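Local structure of RmpA (Streptococcus mutans, 3BJV) at residues W22-A25 / V26-S29; M144-E147 / S148-S151. The protein is a putative IIA component of the phosphoenolpyruvate-dependent phosphotransferase system, probably relaying phosphate during the uptake and phosphorylation of ascorbate. All coordinates share one frame; numbering follows the deposited sequence.

In the fold
Contact 1 comes first along the chain, in the opening two turns of helix 22-36; contact 2 follows much later, where helix 138-147 runs into the loop behind it. Their centres are 26 Å apart and their nearest atoms about 15 Å, on opposite sides of the chain's centre. Within the alpha/beta three-layer sandwich the two do not touch, so each is a local arrangement of its own helix: helix 22-36 lies against strand 96-104 of the mixed sheet and against helix 42-54, helix 138-147 on helices 108-123 and 128-133. Each combines a buried face with an i to i+3 glutamate-lysine pair and a serine bonded to the carbonyl three residues earlier.

Contact 1. Residues W22-A25 / V26-S29; sequences WKEA and VKLS
E24 and K27 both turn CG away from their own backbone N (chi1 173° and -178°), which sets the two side chains alongside each other, pointing the same way. The glutamate then bends about CB-CG and the lysine about CG-CD, and the ends close into a salt bridge with K27 NZ 3.3 Å from E24 OE2. The ammonium meets the anti side of this oxygen, only 15° out of the carboxylate plane. L28 crosses the glutamate stem obliquely, its CD1 4.2 Å from E24 CG.

On the buried face, W22 and V26 run side by side. V26 CG2 reaches the edge of the indole near the ring plane, 4.1 Å from W22 CE3, while K23 CG lies over one face of that ring. F91 also meets the indole, and helix 42-54 receives W22 through T51 and E52 and V26 through I47. A25 and S29 rest on L100 of strand 96-104, and S29 O accepts from S81 OG.

S29 OG folds back to V26 O at 3.2 Å; S29 N bonds the same carbonyl from the same face of its plane, and its bond to A25 O is weak. Regular i to i+4 bonds carry the rest of the backbone: V26 N to W22 O, K27 N to K23 O and L28 N to E24 O, each 2.9 Å. The whole is the first part of an amphipathic helix laid on the sheet of an alpha/beta sandwich, with K23, E24 and K27 toward the outside and W22, A25 and V26 buried.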
ATOM      1  N   TRP A  22      -4.709  20.347  10.518  1.00 10.09           N
ATOM      2  CA  TRP A  22      -4.640  19.297   9.554  1.00 10.12           C
ATOM      3  C   TRP A  22      -5.187  19.666   8.171  1.00 10.35           C
ATOM      4  O   TRP A  22      -4.642  19.193   7.139  1.00  9.80           O
ATOM      5  CB  TRP A  22      -5.244  18.004  10.095  1.00  9.64           C
ATOM      6  CG  TRP A  22      -6.739  17.935  10.157  1.00 11.08           C
ATOM      7  CD1 TRP A  22      -7.524  18.197  11.248  1.00  9.95           C
ATOM      8  CD2 TRP A  22      -7.649  17.576   9.078  1.00 11.84           C
ATOM      9  NE1 TRP A  22      -8.853  18.043  10.915  1.00 10.74           N
ATOM     10  CE2 TRP A  22      -8.965  17.654   9.606  1.00  9.55           C
ATOM     11  CE3 TRP A  22      -7.474  17.191   7.729  1.00  8.94           C
ATOM     12  CZ2 TRP A  22     -10.113  17.334   8.844  1.00 10.19           C
ATOM     13  CZ3 TRP A  22      -8.609  16.904   6.968  1.00 10.20           C
ATOM     14  CH2 TRP A  22      -9.927  17.010   7.531  1.00  9.88           C
ATOM     15  N   LYS A  23      -6.216  20.521   8.137  1.00  9.64           N
ATOM     16  CA  LYS A  23      -6.866  20.892   6.865  1.00 10.45           C
ATOM     17  C   LYS A  23      -5.927  21.783   6.067  1.00  9.73           C
ATOM     18  O   LYS A  23      -5.848  21.646   4.862  1.00  8.82           O
ATOM     19  CB  LYS A  23      -8.187  21.629   7.075  1.00 10.49           C
ATOM     20  CG  LYS A  23      -9.246  20.843   7.861  1.00 13.18           C
ATOM     21  CD  LYS A  23     -10.609  21.458   7.678  1.00 15.97           C
ATOM     22  CE  LYS A  23     -11.716  20.633   8.359  1.00 23.07           C
ATOM     23  NZ  LYS A  23     -12.083  21.249   9.686  1.00 25.56           N
ATOM     24  N   GLU A  24      -5.236  22.681   6.762  1.00 10.02           N
ATOM     25  CA  GLU A  24      -4.198  23.481   6.157  1.00 11.82           C
ATOM     26  C   GLU A  24      -3.013  22.650   5.661  1.00 11.14           C
ATOM     27  O   GLU A  24      -2.514  22.871   4.560  1.00 11.95           O
ATOM     28  CB  GLU A  24      -3.674  24.573   7.066  1.00 11.57           C
ATOM     29  CG  GLU A  24      -2.468  25.234   6.400  1.00 16.28           C
ATOM     30  CD  GLU A  24      -2.452  26.730   6.556  1.00 24.21           C
ATOM     31  OE1 GLU A  24      -2.388  27.189   7.736  1.00 23.21           O
ATOM     32  OE2 GLU A  24      -2.500  27.424   5.484  1.00 26.19           O
ATOM     33  N   ALA A  25      -2.567  21.707   6.468  1.00 10.93           N
ATOM     34  CA  ALA A  25      -1.448  20.829   6.104  1.00 10.88           C
ATOM     35  C   ALA A  25      -1.804  20.121   4.783  1.00 10.51           C
ATOM     36  O   ALA A  25      -1.032  20.072   3.845  1.00  9.50           O
ATOM     37  CB  ALA A  25      -1.194  19.833   7.241  1.00  9.26           C
ATOM     38  N   VAL A  26      -3.025  19.616   4.730  1.00 11.19           N
ATOM     39  CA  VAL A  26      -3.540  18.944   3.552  1.00 11.69           C
ATOM     40  C   VAL A  26      -3.620  19.903   2.361  1.00 11.91           C
ATOM     41  O   VAL A  26      -3.199  19.556   1.280  1.00 12.43           O
ATOM     42  CB  VAL A  26      -4.889  18.231   3.857  1.00 11.10           C
ATOM     43  CG1 VAL A  26      -5.564  17.751   2.570  1.00 11.17           C
ATOM     44  CG2 VAL A  26      -4.621  17.082   4.785  1.00 11.05           C
ATOM     45  N   LYS A  27      -4.140  21.106   2.556  1.00 12.51           N
ATOM     46  CA  LYS A  27      -4.146  22.097   1.474  1.00 13.16           C
ATOM     47  C   LYS A  27      -2.725  22.315   0.860  1.00 12.65           C
ATOM     48  O   LYS A  27      -2.542  22.355  -0.362  1.00 12.94           O
ATOM     49  CB  LYS A  27      -4.685  23.433   2.011  1.00 13.07           C
ATOM     50  CG  LYS A  27      -4.775  24.533   0.926  1.00 14.62           C
ATOM     51  CD  LYS A  27      -4.854  25.900   1.597  1.00 18.67           C
ATOM     52  CE  LYS A  27      -3.540  26.622   1.512  1.00 20.59           C
ATOM     53  NZ  LYS A  27      -3.521  27.780   2.403  1.00 22.68           N
ATOM     54  N   LEU A  28      -1.752  22.504   1.734  1.00 11.11           N
ATOM     55  CA  LEU A  28      -0.390  22.741   1.324  1.00 10.85           C
ATOM     56  C   LEU A  28       0.170  21.625   0.476  1.00 10.37           C
ATOM     57  O   LEU A  28       1.008  21.887  -0.382  1.00 10.56           O
ATOM     58  CB  LEU A  28       0.502  22.911   2.540  1.00  9.81           C
ATOM     59  CG  LEU A  28       0.252  24.155   3.376  1.00 11.70           C
ATOM     60  CD1 LEU A  28       1.123  24.037   4.587  1.00 11.26           C
ATOM     61  CD2 LEU A  28       0.507  25.512   2.619  1.00  9.08           C
ATOM     62  N   SER A  29      -0.262  20.384   0.712  1.00  9.70           N
ATOM     63  CA  SER A  29       0.365  19.272   0.006  1.00  9.64           C
ATOM     64  C   SER A  29      -0.220  19.050  -1.402  1.00  9.72           C
ATOM     65  O   SER A  29       0.378  18.441  -2.271  1.00  9.23           O
ATOM     66  CB  SER A  29       0.396  17.990   0.884  1.00  8.91           C
ATOM     67  OG  SER A  29      -0.886  17.405   1.063  1.00  9.07           O
TER

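Contact 2. Residues M144-E147 / S148-S151; sequences MVEE and SKSS
S148 and K149 fold back on V145 and E146 in the C-terminal part of helix 138-147 and the chain that follows, where i to i+3 bonds, as in a 3-10 turn, join the i to i+4 pattern. Among backbone bonds, S148 N keeps a weak link to M144 O but also donates to V145 O at 3.1 Å. K149 N bonds E146 O at the same length, 3.1 Å. In both i to i+3 bonds the donor stands above the carbonyl plane, 66° out of it at V145 O, a consequence of the tightened turn. The chain then makes one more bond of this span, from S151 N to S148 O.

Charged groups occupy the exposed side. E146 and K149 lie side by side, pointing the same way, with the lysine bent at three successive bonds so that its end curls over the carboxylate. K149 NZ sits 3.2 Å from E146 OE2 in a salt bridge, above the carboxylate plane, while K149 CE approaches E146 OE1 to 3.4 Å. E147 leaves on a different bearing and pairs through OE2 with R131 of helix 128-133.

Van der Waals contacts join this end to its neighbours: M144 lies against L122 and L132, and S148 touches A121 of helix 108-123.

A further polar contact belongs to the hydroxyl of the buried S148. With chi1 at 72°, S148 OG lies between its own backbone N and carbonyl carbon, which brings it beside V145 O. This carbonyl already accepts from S148 N. S148 OG donates to V145 O in the carbonyl plane and on a lone pair, at a modelled 2.5 Å whose exact length is doubtful.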
ATOM      1  N   MET A 144      18.004  11.840  -1.056  1.00 11.28           N
ATOM      2  CA  MET A 144      17.276  10.767  -0.354  1.00 12.08           C
ATOM      3  C   MET A 144      16.466   9.812  -1.230  1.00 11.80           C
ATOM      4  O   MET A 144      16.469   8.610  -1.002  1.00 10.58           O
ATOM      5  CB  MET A 144      16.361  11.335   0.717  1.00 11.92           C
ATOM      6  CG  MET A 144      17.136  11.864   1.910  1.00 12.47           C
ATOM      7  SD  MET A 144      16.061  12.513   3.207  1.00 15.30           S
ATOM      8  CE  MET A 144      15.199  11.053   3.805  1.00 16.41           C
ATOM      9  N   VAL A 145      15.780  10.338  -2.243  1.00 12.18           N
ATOM     10  CA  VAL A 145      15.036   9.491  -3.153  1.00 12.80           C
ATOM     11  C   VAL A 145      15.978   8.537  -3.877  1.00 14.97           C
ATOM     12  O   VAL A 145      15.673   7.353  -3.988  1.00 14.07           O
ATOM     13  CB  VAL A 145      14.181  10.294  -4.152  1.00 13.27           C
ATOM     14  CG1 VAL A 145      13.686   9.401  -5.286  1.00 11.40           C
ATOM     15  CG2 VAL A 145      13.005  10.995  -3.431  1.00 10.80           C
ATOM     16  N   GLU A 146      17.134   9.040  -4.335  1.00 16.47           N
ATOM     17  CA  GLU A 146      18.151   8.173  -4.940  1.00 19.00           C
ATOM     18  C   GLU A 146      18.544   6.995  -4.029  1.00 18.29           C
ATOM     19  O   GLU A 146      18.600   5.849  -4.449  1.00 17.45           O
ATOM     20  CB  GLU A 146      19.412   8.990  -5.288  1.00 20.37           C
ATOM     21  CG  GLU A 146      19.168  10.026  -6.347  1.00 26.32           C
ATOM     22  CD  GLU A 146      18.708   9.352  -7.596  1.00 36.82           C
ATOM     23  OE1 GLU A 146      19.324   8.287  -7.920  1.00 39.80           O
ATOM     24  OE2 GLU A 146      17.719   9.845  -8.220  1.00 40.64           O
ATOM     25  N   GLU A 147      18.838   7.316  -2.781  1.00 18.18           N
ATOM     26  CA  GLU A 147      19.272   6.347  -1.804  1.00 18.99           C
ATOM     27  C   GLU A 147      18.199   5.266  -1.505  1.00 17.88           C
ATOM     28  O   GLU A 147      18.525   4.193  -1.023  1.00 19.28           O
ATOM     29  CB  GLU A 147      19.651   7.141  -0.558  1.00 18.30           C
ATOM     30  CG  GLU A 147      20.097   6.364   0.664  1.00 21.62           C
ATOM     31  CD  GLU A 147      20.134   7.232   1.945  1.00 22.71           C
ATOM     32  OE1 GLU A 147      20.150   6.602   3.036  1.00 27.79           O
ATOM     33  OE2 GLU A 147      20.147   8.511   1.863  1.00 21.68           O
ATOM     34  N   SER A 148      16.931   5.550  -1.782  1.00 16.67           N
ATOM     35  CA  SER A 148      15.828   4.625  -1.530  1.00 15.75           C
ATOM     36  C   SER A 148      15.777   3.541  -2.585  1.00 16.90           C
ATOM     37  O   SER A 148      15.130   2.522  -2.411  1.00 16.09           O
ATOM     38  CB  SER A 148      14.493   5.371  -1.520  1.00 15.41           C
ATOM     39  OG  SER A 148      14.087   5.793  -2.834  1.00 13.24           O
ATOM     40  N   LYS A 149      16.496   3.751  -3.683  1.00 19.08           N
ATOM     41  CA  LYS A 149      16.342   2.920  -4.882  1.00 21.20           C
ATOM     42  C   LYS A 149      16.877   1.473  -4.743  1.00 21.84           C
ATOM     43  O   LYS A 149      16.565   0.605  -5.566  1.00 20.97           O
ATOM     44  CB  LYS A 149      16.852   3.658  -6.138  1.00 21.18           C
ATOM     45  CG  LYS A 149      15.949   4.888  -6.554  1.00 23.92           C
ATOM     46  CD  LYS A 149      15.882   5.073  -8.091  1.00 28.32           C
ATOM     47  CE  LYS A 149      16.555   6.375  -8.648  1.00 32.78           C
ATOM     48  NZ  LYS A 149      15.580   7.561  -8.923  1.00 31.72           N
ATOM     49  N   SER A 150      17.622   1.206  -3.668  1.00 22.70           N
ATOM     50  CA  SER A 150      18.107  -0.146  -3.413  1.00 24.22           C
ATOM     51  C   SER A 150      17.159  -0.965  -2.491  1.00 24.52           C
ATOM     52  O   SER A 150      17.476  -2.093  -2.065  1.00 25.66           O
ATOM     53  CB  SER A 150      19.510  -0.077  -2.823  1.00 24.67           C
ATOM     54  OG  SER A 150      19.418   0.235  -1.444  1.00 25.83           O
ATOM     55  N   SER A 151      16.006  -0.384  -2.176  1.00 24.06           N
ATOM     56  CA  SER A 151      14.926  -1.065  -1.482  1.00 23.51           C
ATOM     57  C   SER A 151      14.486  -2.297  -2.293  1.00 23.65           C
ATOM     58  O   SER A 151      14.440  -2.234  -3.509  1.00 23.95           O
ATOM     59  CB  SER A 151      13.759  -0.077  -1.346  1.00 23.16           C
ATOM     60  OG  SER A 151      12.629  -0.621  -0.678  1.00 22.64           O
TER